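Transcriptional regulator, HTH_3 family (PDB 1Y9Q) probably acts as a dimeric DNA-binding transcription regulator that joins a helix-turn-helix domain to a zinc-containing cupin domain holding D-methionine. Local coordinates at residues A[11-19]-A[63-73]; A[103-114]-A[168-179]. All coordinates share one frame; numbering follows the deposited sequence.

Overall arrangement
From the N terminus, helix 5-22 supplies the first half of interaction 1, and the chain passes through three more helices before 63-73 folds back on it, closing a loop of 43 intervening residues with no strand. Only then does interaction 2 open: strand 104-111 pairs with strand 171-178 after 53 residues that contain strands and no helix. The two loops therefore follow one another in series, neither nesting nor crossing. Interaction 1 ties together the helical, probably DNA-binding, region, interaction 2 the cupin sheet. The centres of the two contacts lie about 21 Å apart, yet they meet where Ser68 OG approaches Glu105 OE1 at 2.5 Å, a probable hydrogen bond between the domains.

Interaction 1. Residues A[11-19]-A[63-73]; sequences QIANQLKNL and LEASFSAFFAN
Gln11 and Asn73 face each other as a pair of amides, their planes only 14° apart, and exchange two hydrogen bonds. Asn73 ND2 donates to Gln11 OE1 at 2.6 Å, and Gln11 NE2 returns a bond to Asn73 OD1 at 3.1 Å. Both donors lie in the acceptor's carbonyl plane, on a lone pair, so each amide fixes the rotation of the other. Phe70 O also lies close to Gln11 OE1, but both are acceptors and no bond joins them. One helical turn on, Gln15 NE2 reaches Ala69 O at 3.1 Å; the N-H...O angle is 142° and Ala69 O lies tilted out of the Gln15 amide plane, which makes this bond less straight than those of the amide pair. With CG trans to the backbone N (chi1 -174°) and a bend at chi2, the Gln15 chain lays its CG against the carbonyls of Ala69 and Phe70. The Gln15 bond docks the 3-10 turn that ends at Phe70, after helix 53-63 of the helix-turn-helix region, onto helix 5-22, and the amide pair holds the loop that follows it; helix 53-63 itself ends in a Schellman motif at Glu64. Beneath the polar layer, Ile12 CD1 touches Phe70 CB and Phe71 CZ, both at 4.1 Å. Leu16 CD1 comes to the edge of the Phe70 ring and meets Leu63 CD1, while Leu19 CD1 approaches Ala69 CB at 4.1 Å. Ile59 and Ala60 of helix 53-63 also pack on Phe70. Within 63-73, Ala69 N makes a weak bond to Ser66 OG, and Ser68 OG is hydrogen-bonded to Tyr98 N.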
loop_
_atom_site.group_PDB
_atom_site.type_symbol
_atom_site.label_atom_id
_atom_site.label_comp_id
_atom_site.label_asym_id
_atom_site.label_seq_id
_atom_site.Cartn_x
_atom_site.Cartn_y
_atom_site.Cartn_z
ATOM N N GLN A 11 11.154 8.065 -23.007
ATOM C CA GLN A 11 10.565 6.811 -23.459
ATOM C C GLN A 11 9.166 6.634 -22.870
ATOM O O GLN A 11 8.211 6.338 -23.588
ATOM C CB GLN A 11 11.442 5.626 -23.055
ATOM C CG GLN A 11 10.716 4.289 -23.106
ATOM C CD GLN A 11 10.207 3.930 -24.492
ATOM O OE1 GLN A 11 9.215 3.210 -24.629
ATOM N NE2 GLN A 11 10.892 4.414 -25.526
ATOM N N ILE A 12 9.050 6.813 -21.560
ATOM C CA ILE A 12 7.761 6.665 -20.894
ATOM C C ILE A 12 6.784 7.757 -21.309
ATOM O O ILE A 12 5.603 7.497 -21.543
ATOM C CB ILE A 12 7.919 6.706 -19.354
ATOM C CG1 ILE A 12 8.796 5.542 -18.891
ATOM C CG2 ILE A 12 6.554 6.631 -18.680
ATOM C CD1 ILE A 12 8.272 4.179 -19.290
ATOM N N ALA A 13 7.279 8.985 -21.395
ATOM C CA ALA A 13 6.437 10.113 -21.775
ATOM C C ALA A 13 5.768 9.877 -23.126
ATOM O O ALA A 13 4.537 9.968 -23.254
ATOM C CB ALA A 13 7.276 11.399 -21.824
ATOM N N ASN A 14 6.580 9.568 -24.133
ATOM C CA ASN A 14 6.052 9.345 -25.471
ATOM C C ASN A 14 5.113 8.142 -25.600
ATOM O O ASN A 14 4.063 8.245 -26.233
ATOM C CB ASN A 14 7.196 9.219 -26.485
ATOM C CG ASN A 14 8.035 10.493 -26.584
ATOM O OD1 ASN A 14 7.536 11.599 -26.365
ATOM N ND2 ASN A 14 9.311 10.339 -26.930
ATOM N N GLN A 15 5.472 7.007 -25.011
ATOM C CA GLN A 15 4.607 5.828 -25.130
ATOM C C GLN A 15 3.322 5.969 -24.316
ATOM O O GLN A 15 2.265 5.512 -24.749
ATOM C CB GLN A 15 5.354 4.556 -24.726
ATOM C CG GLN A 15 4.559 3.246 -24.952
ATOM C CD GLN A 15 4.085 3.049 -26.392
ATOM O OE1 GLN A 15 4.440 3.813 -27.295
ATOM N NE2 GLN A 15 3.280 2.014 -26.610
ATOM N N LEU A 16 3.399 6.617 -23.155
ATOM C CA LEU A 16 2.202 6.813 -22.340
ATOM C C LEU A 16 1.188 7.614 -23.138
ATOM O O LEU A 16 0.001 7.297 -23.155
ATOM C CB LEU A 16 2.524 7.568 -21.050
ATOM C CG LEU A 16 1.298 8.079 -20.273
ATOM C CD1 LEU A 16 0.323 6.930 -20.011
ATOM C CD2 LEU A 16 1.745 8.722 -18.959
ATOM N N LYS A 17 1.670 8.656 -23.799
ATOM C CA LYS A 17 0.805 9.502 -24.610
ATOM C C LYS A 17 0.193 8.670 -25.737
ATOM O O LYS A 17 -1.001 8.763 -26.007
ATOM C CB LYS A 17 1.610 10.669 -25.190
ATOM C CG LYS A 17 0.759 11.755 -25.827
ATOM C CD LYS A 17 1.635 12.882 -26.362
ATOM C CE LYS A 17 0.800 13.984 -26.996
ATOM N NZ LYS A 17 1.656 15.116 -27.457
ATOM N N ASN A 18 1.012 7.849 -26.387
ATOM C CA ASN A 18 0.520 7.012 -27.477
ATOM C C ASN A 18 -0.570 6.077 -26.956
ATOM O O ASN A 18 -1.659 6.001 -27.524
ATOM C CB ASN A 18 1.654 6.184 -28.078
ATOM C CG ASN A 18 1.273 5.556 -29.401
ATOM O OD1 ASN A 18 0.246 4.873 -29.508
ATOM N ND2 ASN A 18 2.101 5.777 -30.419
ATOM N N LEU A 19 -0.274 5.365 -25.870
ATOM C CA LEU A 19 -1.245 4.446 -25.282
ATOM C C LEU A 19 -2.543 5.171 -24.945
ATOM O O LEU A 19 -3.636 4.676 -25.249
ATOM C CB LEU A 19 -0.669 3.791 -24.018
ATOM C CG LEU A 19 0.493 2.806 -24.219
ATOM C CD1 LEU A 19 1.047 2.365 -22.866
ATOM C CD2 LEU A 19 -0.002 1.596 -25.019
ATOM N N LEU A 63 -5.278 1.690 -17.446
ATOM C CA LEU A 63 -5.443 1.650 -18.898
ATOM C C LEU A 63 -5.692 0.229 -19.381
ATOM O O LEU A 63 -5.936 0.007 -20.567
ATOM C CB LEU A 63 -4.187 2.195 -19.581
ATOM C CG LEU A 63 -3.845 3.663 -19.330
ATOM C CD1 LEU A 63 -2.466 3.978 -19.897
ATOM C CD2 LEU A 63 -4.910 4.545 -19.971
ATOM N N GLU A 64 -5.634 -0.722 -18.451
ATOM C CA GLU A 64 -5.814 -2.137 -18.754
ATOM C C GLU A 64 -4.787 -2.551 -19.798
ATOM O O GLU A 64 -5.101 -3.202 -20.801
ATOM C CB GLU A 64 -7.235 -2.400 -19.242
ATOM C CG GLU A 64 -8.274 -1.963 -18.222
ATOM C CD GLU A 64 -9.690 -2.272 -18.650
ATOM O OE1 GLU A 64 -10.081 -3.456 -18.594
ATOM O OE2 GLU A 64 -10.405 -1.327 -19.049
ATOM N N ALA A 65 -3.551 -2.139 -19.545
ATOM C CA ALA A 65 -2.423 -2.437 -20.416
ATOM C C ALA A 65 -1.388 -3.208 -19.611
ATOM O O ALA A 65 -1.424 -3.215 -18.379
ATOM C CB ALA A 65 -1.811 -1.148 -20.936
ATOM N N SER A 66 -0.468 -3.861 -20.307
ATOM C CA SER A 66 0.578 -4.619 -19.635
ATOM C C SER A 66 1.701 -3.653 -19.285
ATOM O O SER A 66 1.747 -2.542 -19.806
ATOM C CB SER A 66 1.117 -5.693 -20.567
ATOM O OG SER A 66 1.716 -5.092 -21.700
ATOM N N PHE A 67 2.607 -4.079 -18.414
ATOM C CA PHE A 67 3.744 -3.246 -18.032
ATOM C C PHE A 67 4.613 -3.137 -19.293
ATOM O O PHE A 67 5.176 -2.083 -19.594
ATOM C CB PHE A 67 4.521 -3.928 -16.896
ATOM C CG PHE A 67 5.714 -3.148 -16.403
ATOM C CD1 PHE A 67 5.557 -2.091 -15.516
ATOM C CD2 PHE A 67 6.998 -3.488 -16.822
ATOM C CE1 PHE A 67 6.664 -1.381 -15.047
ATOM C CE2 PHE A 67 8.112 -2.785 -16.360
ATOM C CZ PHE A 67 7.943 -1.730 -15.469
ATOM N N SER A 68 4.685 -4.237 -20.043
ATOM C CA SER A 68 5.469 -4.295 -21.278
ATOM C C SER A 68 5.023 -3.261 -22.309
ATOM O O SER A 68 5.822 -2.814 -23.129
ATOM C CB SER A 68 5.364 -5.689 -21.916
ATOM O OG SER A 68 5.877 -6.700 -21.070
ATOM N N ALA A 69 3.745 -2.891 -22.268
ATOM C CA ALA A 69 3.188 -1.928 -23.214
ATOM C C ALA A 69 3.907 -0.581 -23.196
ATOM O O ALA A 69 3.897 0.150 -24.190
ATOM C CB ALA A 69 1.701 -1.726 -22.934
ATOM N N PHE A 70 4.530 -0.252 -22.069
ATOM C CA PHE A 70 5.249 1.015 -21.955
ATOM C C PHE A 70 6.501 1.071 -22.829
ATOM O O PHE A 70 7.113 2.129 -22.975
ATOM C CB PHE A 70 5.634 1.282 -20.499
ATOM C CG PHE A 70 4.527 1.875 -19.683
ATOM C CD1 PHE A 70 3.995 1.183 -18.596
ATOM C CD2 PHE A 70 4.006 3.130 -20.003
ATOM C CE1 PHE A 70 2.956 1.733 -17.839
ATOM C CE2 PHE A 70 2.969 3.686 -19.255
ATOM C CZ PHE A 70 2.442 2.987 -18.169
ATOM N N PHE A 71 6.869 -0.064 -23.416
ATOM C CA PHE A 71 8.056 -0.145 -24.263
ATOM C C PHE A 71 7.759 -0.717 -25.654
ATOM O O PHE A 71 8.673 -1.010 -26.421
ATOM C CB PHE A 71 9.102 -1.003 -23.552
ATOM C CG PHE A 71 9.413 -0.534 -22.161
ATOM C CD1 PHE A 71 10.448 0.363 -21.927
ATOM C CD2 PHE A 71 8.632 -0.951 -21.084
ATOM C CE1 PHE A 71 10.701 0.842 -20.641
ATOM C CE2 PHE A 71 8.873 -0.480 -19.797
ATOM C CZ PHE A 71 9.911 0.421 -19.574
ATOM N N ALA A 72 6.478 -0.847 -25.979
ATOM C CA ALA A 72 6.044 -1.410 -27.255
ATOM C C ALA A 72 6.578 -0.716 -28.507
ATOM O O ALA A 72 6.619 -1.319 -29.577
ATOM C CB ALA A 72 4.524 -1.449 -27.301
ATOM N N ASN A 73 6.973 0.546 -28.380
ATOM C CA ASN A 73 7.497 1.307 -29.516
ATOM C C ASN A 73 8.930 0.897 -29.837
ATOM O O ASN A 73 9.416 1.107 -30.950
ATOM C CB ASN A 73 7.462 2.797 -29.193
ATOM C CG ASN A 73 8.332 3.145 -28.008
ATOM O OD1 ASN A 73 9.470 3.586 -28.164
ATOM N ND2 ASN A 73 7.807 2.924 -26.811
#

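Interaction 2. Residues A[103-114]-A[168-179]; sequences GLEIFEITLLDH and TEKAVFQNIVAY. With MED (D-methionine), chain C.
Phe107 and Asn175, a hydrogen-bonded antiparallel pair, bring their side chains to the bound D-methionine. The ligand's CE sits 3.4 Å above one face of the Phe107 ring, offset toward its rim, and Ile109 CD1 touches the same methyl at 3.6 Å. Val177 CG2 meets the edge of that ring. Behind this first shell, Ile109 CB lies over the face of Phe173, 3.9 Å from the ring centroid and 23° off its normal, a CH-pi contact; Phe173 CG stands between its backbone N and carbonyl carbon (chi1 64°), which brings the ring alongside Ile109, with Leu111 CD1 at its edge. Backbone bonds such as the nearly straight Asn175 N to Phe107 O, at 2.8 Å, hold the register of strands 104-111 and 171-178 in the cupin sheet. On the other face Ile106 and Ile176 run side by side, and Leu104 CD2 packs on Ala178 CB. Back on the Phe107 face, Tyr179 OH donates to Glu105 OE2 at 2.5 Å, on the syn side but 32° out of the carboxylate plane. Glu105 OE1 accepts from Ser68 OG, so both carboxylate oxygens have hydroxyl partners. For this buried group, such bonding probably helps stabilise negative charge, whereas the ligand's methyl end meets an apolar wall.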
loop_
_atom_site.group_PDB
_atom_site.type_symbol
_atom_site.label_atom_id
_atom_site.label_comp_id
_atom_site.label_asym_id
_atom_site.label_seq_id
_atom_site.Cartn_x
_atom_site.Cartn_y
_atom_site.Cartn_z
ATOM N N GLY A 103 -1.169 -14.524 -21.999
ATOM C CA GLY A 103 -1.473 -13.479 -21.039
ATOM C C GLY A 103 -0.350 -13.292 -20.027
ATOM O O GLY A 103 -0.540 -12.635 -19.003
ATOM N N LEU A 104 0.831 -13.839 -20.321
ATOM C CA LEU A 104 1.951 -13.747 -19.393
ATOM C C LEU A 104 3.042 -12.717 -19.658
ATOM O O LEU A 104 3.414 -12.432 -20.798
ATOM C CB LEU A 104 2.646 -15.105 -19.250
ATOM C CG LEU A 104 1.811 -16.344 -18.943
ATOM C CD1 LEU A 104 2.764 -17.503 -18.662
ATOM C CD2 LEU A 104 0.883 -16.087 -17.750
ATOM N N GLU A 105 3.571 -12.209 -18.555
ATOM C CA GLU A 105 4.653 -11.240 -18.528
ATOM C C GLU A 105 5.554 -11.838 -17.448
ATOM O O GLU A 105 5.089 -12.069 -16.338
ATOM C CB GLU A 105 4.089 -9.901 -18.075
ATOM C CG GLU A 105 4.910 -8.720 -18.434
ATOM C CD GLU A 105 4.113 -7.443 -18.315
ATOM O OE1 GLU A 105 4.117 -6.672 -19.284
ATOM O OE2 GLU A 105 3.486 -7.214 -17.256
ATOM N N ILE A 106 6.823 -12.102 -17.758
ATOM C CA ILE A 106 7.708 -12.724 -16.769
ATOM C C ILE A 106 8.984 -11.940 -16.471
ATOM O O ILE A 106 9.753 -11.594 -17.377
ATOM C CB ILE A 106 8.089 -14.152 -17.212
ATOM C CG1 ILE A 106 6.815 -14.963 -17.449
ATOM C CG2 ILE A 106 8.946 -14.826 -16.154
ATOM C CD1 ILE A 106 7.061 -16.347 -18.022
ATOM N N PHE A 107 9.210 -11.691 -15.183
ATOM C CA PHE A 107 10.368 -10.929 -14.737
ATOM C C PHE A 107 11.208 -11.658 -13.700
ATOM O O PHE A 107 10.729 -12.555 -13.006
ATOM C CB PHE A 107 9.923 -9.624 -14.084
ATOM C CG PHE A 107 8.927 -8.849 -14.878
ATOM C CD1 PHE A 107 9.335 -7.995 -15.893
ATOM C CD2 PHE A 107 7.571 -8.957 -14.592
ATOM C CE1 PHE A 107 8.405 -7.253 -16.615
ATOM C CE2 PHE A 107 6.630 -8.223 -15.303
ATOM C CZ PHE A 107 7.048 -7.368 -16.317
ATOM N N GLU A 108 12.469 -11.246 -13.603
ATOM C CA GLU A 108 13.377 -11.767 -12.592
ATOM C C GLU A 108 13.720 -10.487 -11.840
ATOM O O GLU A 108 14.335 -9.582 -12.400
ATOM C CB GLU A 108 14.634 -12.381 -13.216
ATOM C CG GLU A 108 15.531 -13.029 -12.180
ATOM C CD GLU A 108 16.563 -13.957 -12.785
ATOM O OE1 GLU A 108 16.170 -14.963 -13.417
ATOM O OE2 GLU A 108 17.769 -13.680 -12.621
ATOM N N ILE A 109 13.300 -10.406 -10.583
ATOM C CA ILE A 109 13.499 -9.208 -9.769
ATOM C C ILE A 109 14.551 -9.352 -8.675
ATOM O O ILE A 109 14.543 -10.324 -7.925
ATOM C CB ILE A 109 12.184 -8.802 -9.066
ATOM C CG1 ILE A 109 11.032 -8.755 -10.076
ATOM C CG2 ILE A 109 12.358 -7.467 -8.361
ATOM C CD1 ILE A 109 11.308 -7.893 -11.275
ATOM N N THR A 110 15.437 -8.366 -8.581
ATOM C CA THR A 110 16.476 -8.362 -7.555
ATOM C C THR A 110 16.242 -7.196 -6.602
ATOM O O THR A 110 16.257 -6.032 -7.008
ATOM C CB THR A 110 17.883 -8.220 -8.163
ATOM O OG1 THR A 110 18.139 -9.320 -9.041
ATOM C CG2 THR A 110 18.940 -8.201 -7.059
ATOM N N LEU A 111 16.009 -7.520 -5.337
ATOM C CA LEU A 111 15.780 -6.518 -4.312
ATOM C C LEU A 111 17.073 -6.348 -3.522
ATOM O O LEU A 111 17.716 -7.335 -3.156
ATOM C CB LEU A 111 14.654 -6.967 -3.378
ATOM C CG LEU A 111 13.252 -7.035 -3.980
ATOM C CD1 LEU A 111 12.281 -7.611 -2.966
ATOM C CD2 LEU A 111 12.822 -5.643 -4.401
ATOM N N LEU A 112 17.448 -5.101 -3.260
ATOM C CA LEU A 112 18.679 -4.818 -2.525
ATOM C C LEU A 112 18.438 -3.965 -1.288
ATOM O O LEU A 112 17.384 -3.340 -1.139
ATOM C CB LEU A 112 19.678 -4.102 -3.434
ATOM C CG LEU A 112 20.089 -4.812 -4.721
ATOM C CD1 LEU A 112 20.956 -3.878 -5.555
ATOM C CD2 LEU A 112 20.827 -6.093 -4.398
ATOM N N ASP A 113 19.427 -3.957 -0.398
ATOM C CA ASP A 113 19.365 -3.180 0.830
ATOM C C ASP A 113 18.008 -3.349 1.511
ATOM O O ASP A 113 17.370 -2.369 1.895
ATOM C CB ASP A 113 19.616 -1.704 0.508
ATOM C CG ASP A 113 20.038 -0.905 1.724
ATOM O OD1 ASP A 113 21.049 -1.279 2.356
ATOM O OD2 ASP A 113 19.366 0.098 2.044
ATOM N N HIS A 114 17.588 -4.603 1.660
ATOM C CA HIS A 114 16.309 -4.959 2.270
ATOM C C HIS A 114 15.169 -4.027 1.866
ATOM O O HIS A 114 14.299 -3.693 2.668
ATOM C CB HIS A 114 16.435 -5.046 3.806
ATOM C CG HIS A 114 16.806 -3.759 4.480
ATOM N ND1 HIS A 114 15.917 -2.720 4.649
ATOM C CD2 HIS A 114 17.960 -3.367 5.075
ATOM C CE1 HIS A 114 16.505 -1.743 5.321
ATOM N NE2 HIS A 114 17.744 -2.112 5.591
ATOM N N THR A 168 16.525 -10.551 3.813
ATOM C CA THR A 168 17.978 -10.594 3.842
ATOM C C THR A 168 18.309 -9.342 3.039
ATOM O O THR A 168 17.445 -8.839 2.318
ATOM C CB THR A 168 18.534 -11.844 3.130
ATOM O OG1 THR A 168 17.837 -12.046 1.892
ATOM C CG2 THR A 168 18.366 -13.072 4.010
ATOM N N GLU A 169 19.527 -8.824 3.153
ATOM C CA GLU A 169 19.872 -7.612 2.414
ATOM C C GLU A 169 19.544 -7.728 0.932
ATOM O O GLU A 169 19.121 -6.758 0.301
ATOM C CB GLU A 169 21.353 -7.273 2.580
ATOM C CG GLU A 169 21.723 -6.807 3.974
ATOM C CD GLU A 169 20.762 -5.766 4.514
ATOM O OE1 GLU A 169 20.501 -4.772 3.809
ATOM O OE2 GLU A 169 20.268 -5.943 5.649
ATOM N N LYS A 170 19.744 -8.916 0.379
ATOM C CA LYS A 170 19.464 -9.148 -1.028
ATOM C C LYS A 170 18.543 -10.345 -1.206
ATOM O O LYS A 170 18.599 -11.308 -0.444
ATOM C CB LYS A 170 20.768 -9.383 -1.793
ATOM C CG LYS A 170 20.573 -9.785 -3.250
ATOM C CD LYS A 170 21.906 -10.029 -3.944
ATOM C CE LYS A 170 21.703 -10.443 -5.391
ATOM N NZ LYS A 170 22.987 -10.637 -6.124
ATOM N N ALA A 171 17.682 -10.265 -2.213
ATOM C CA ALA A 171 16.754 -11.338 -2.527
ATOM C C ALA A 171 16.435 -11.235 -4.006
ATOM O O ALA A 171 16.284 -10.136 -4.539
ATOM C CB ALA A 171 15.487 -11.208 -1.709
ATOM N N VAL A 172 16.362 -12.383 -4.664
ATOM C CA VAL A 172 16.059 -12.438 -6.084
ATOM C C VAL A 172 14.900 -13.402 -6.249
ATOM O O VAL A 172 14.885 -14.469 -5.633
ATOM C CB VAL A 172 17.260 -12.959 -6.896
ATOM C CG1 VAL A 172 16.913 -12.981 -8.381
ATOM C CG2 VAL A 172 18.481 -12.079 -6.646
ATOM N N PHE A 173 13.919 -13.027 -7.064
ATOM C CA PHE A 173 12.770 -13.897 -7.276
ATOM C C PHE A 173 12.181 -13.750 -8.665
ATOM O O PHE A 173 12.296 -12.696 -9.290
ATOM C CB PHE A 173 11.688 -13.620 -6.221
ATOM C CG PHE A 173 11.086 -12.233 -6.291
ATOM C CD1 PHE A 173 9.860 -12.022 -6.913
ATOM C CD2 PHE A 173 11.727 -11.148 -5.697
ATOM C CE1 PHE A 173 9.277 -10.754 -6.941
ATOM C CE2 PHE A 173 11.155 -9.877 -5.719
ATOM C CZ PHE A 173 9.924 -9.680 -6.342
ATOM N N GLN A 174 11.566 -14.821 -9.153
ATOM C CA GLN A 174 10.929 -14.777 -10.452
ATOM C C GLN A 174 9.501 -14.328 -10.199
ATOM O O GLN A 174 8.856 -14.793 -9.258
ATOM C CB GLN A 174 10.894 -16.154 -11.119
ATOM C CG GLN A 174 10.210 -16.101 -12.484
ATOM C CD GLN A 174 9.885 -17.467 -13.043
ATOM O OE1 GLN A 174 9.074 -18.203 -12.479
ATOM N NE2 GLN A 174 10.519 -17.814 -14.160
ATOM N N ASN A 175 9.009 -13.422 -11.033
ATOM C CA ASN A 175 7.649 -12.937 -10.888
ATOM C C ASN A 175 6.902 -13.130 -12.201
ATOM O O ASN A 175 7.278 -12.560 -13.219
ATOM C CB ASN A 175 7.668 -11.456 -10.486
ATOM C CG ASN A 175 6.272 -10.878 -10.267
ATOM O OD1 ASN A 175 5.366 -11.552 -9.768
ATOM N ND2 ASN A 175 6.104 -9.610 -10.616
ATOM N N ILE A 176 5.865 -13.962 -12.177
ATOM C CA ILE A 176 5.042 -14.189 -13.360
ATOM C C ILE A 176 3.762 -13.386 -13.147
ATOM O O ILE A 176 3.079 -13.570 -12.138
ATOM C CB ILE A 176 4.655 -15.678 -13.513
ATOM C CG1 ILE A 176 5.895 -16.519 -13.804
ATOM C CG2 ILE A 176 3.614 -15.838 -14.612
ATOM C CD1 ILE A 176 5.627 -18.010 -13.736
ATOM N N VAL A 177 3.441 -12.490 -14.076
ATOM C CA VAL A 177 2.216 -11.696 -13.962
ATOM C C VAL A 177 1.268 -12.177 -15.061
ATOM O O VAL A 177 1.550 -12.018 -16.251
ATOM C CB VAL A 177 2.503 -10.190 -14.142
ATOM C CG1 VAL A 177 1.218 -9.392 -14.012
ATOM C CG2 VAL A 177 3.516 -9.732 -13.100
ATOM N N ALA A 178 0.158 -12.788 -14.655
ATOM C CA ALA A 178 -0.810 -13.332 -15.602
ATOM C C ALA A 178 -2.064 -12.474 -15.685
ATOM O O ALA A 178 -2.786 -12.291 -14.695
ATOM C CB ALA A 178 -1.170 -14.759 -15.207
ATOM N N TYR A 179 -2.320 -11.956 -16.878
ATOM C CA TYR A 179 -3.476 -11.098 -17.119
ATOM C C TYR A 179 -4.674 -11.889 -17.637
ATOM O O TYR A 179 -4.518 -12.842 -18.389
ATOM C CB TYR A 179 -3.109 -10.024 -18.138
ATOM C CG TYR A 179 -1.980 -9.119 -17.711
ATOM C CD1 TYR A 179 -2.239 -7.850 -17.210
ATOM C CD2 TYR A 179 -0.646 -9.519 -17.839
ATOM C CE1 TYR A 179 -1.210 -6.992 -16.853
ATOM C CE2 TYR A 179 0.403 -8.661 -17.481
ATOM C CZ TYR A 179 0.105 -7.396 -16.992
ATOM O OH TYR A 179 1.111 -6.520 -16.664
HETATM N N MED C . 4.045 -6.945 -10.142
HETATM C CA MED C . 5.080 -5.871 -10.081
HETATM C C MED C . 4.746 -4.852 -8.984
HETATM O O MED C . 3.740 -4.945 -8.266
HETATM C CB MED C . 6.465 -6.519 -9.851
HETATM C CG MED C . 7.704 -5.651 -9.772
HETATM S SD MED C . 7.933 -4.971 -11.443
HETATM C CE MED C . 8.253 -6.387 -12.399
HETATM O OXT MED C . 5.496 -3.893 -8.804
#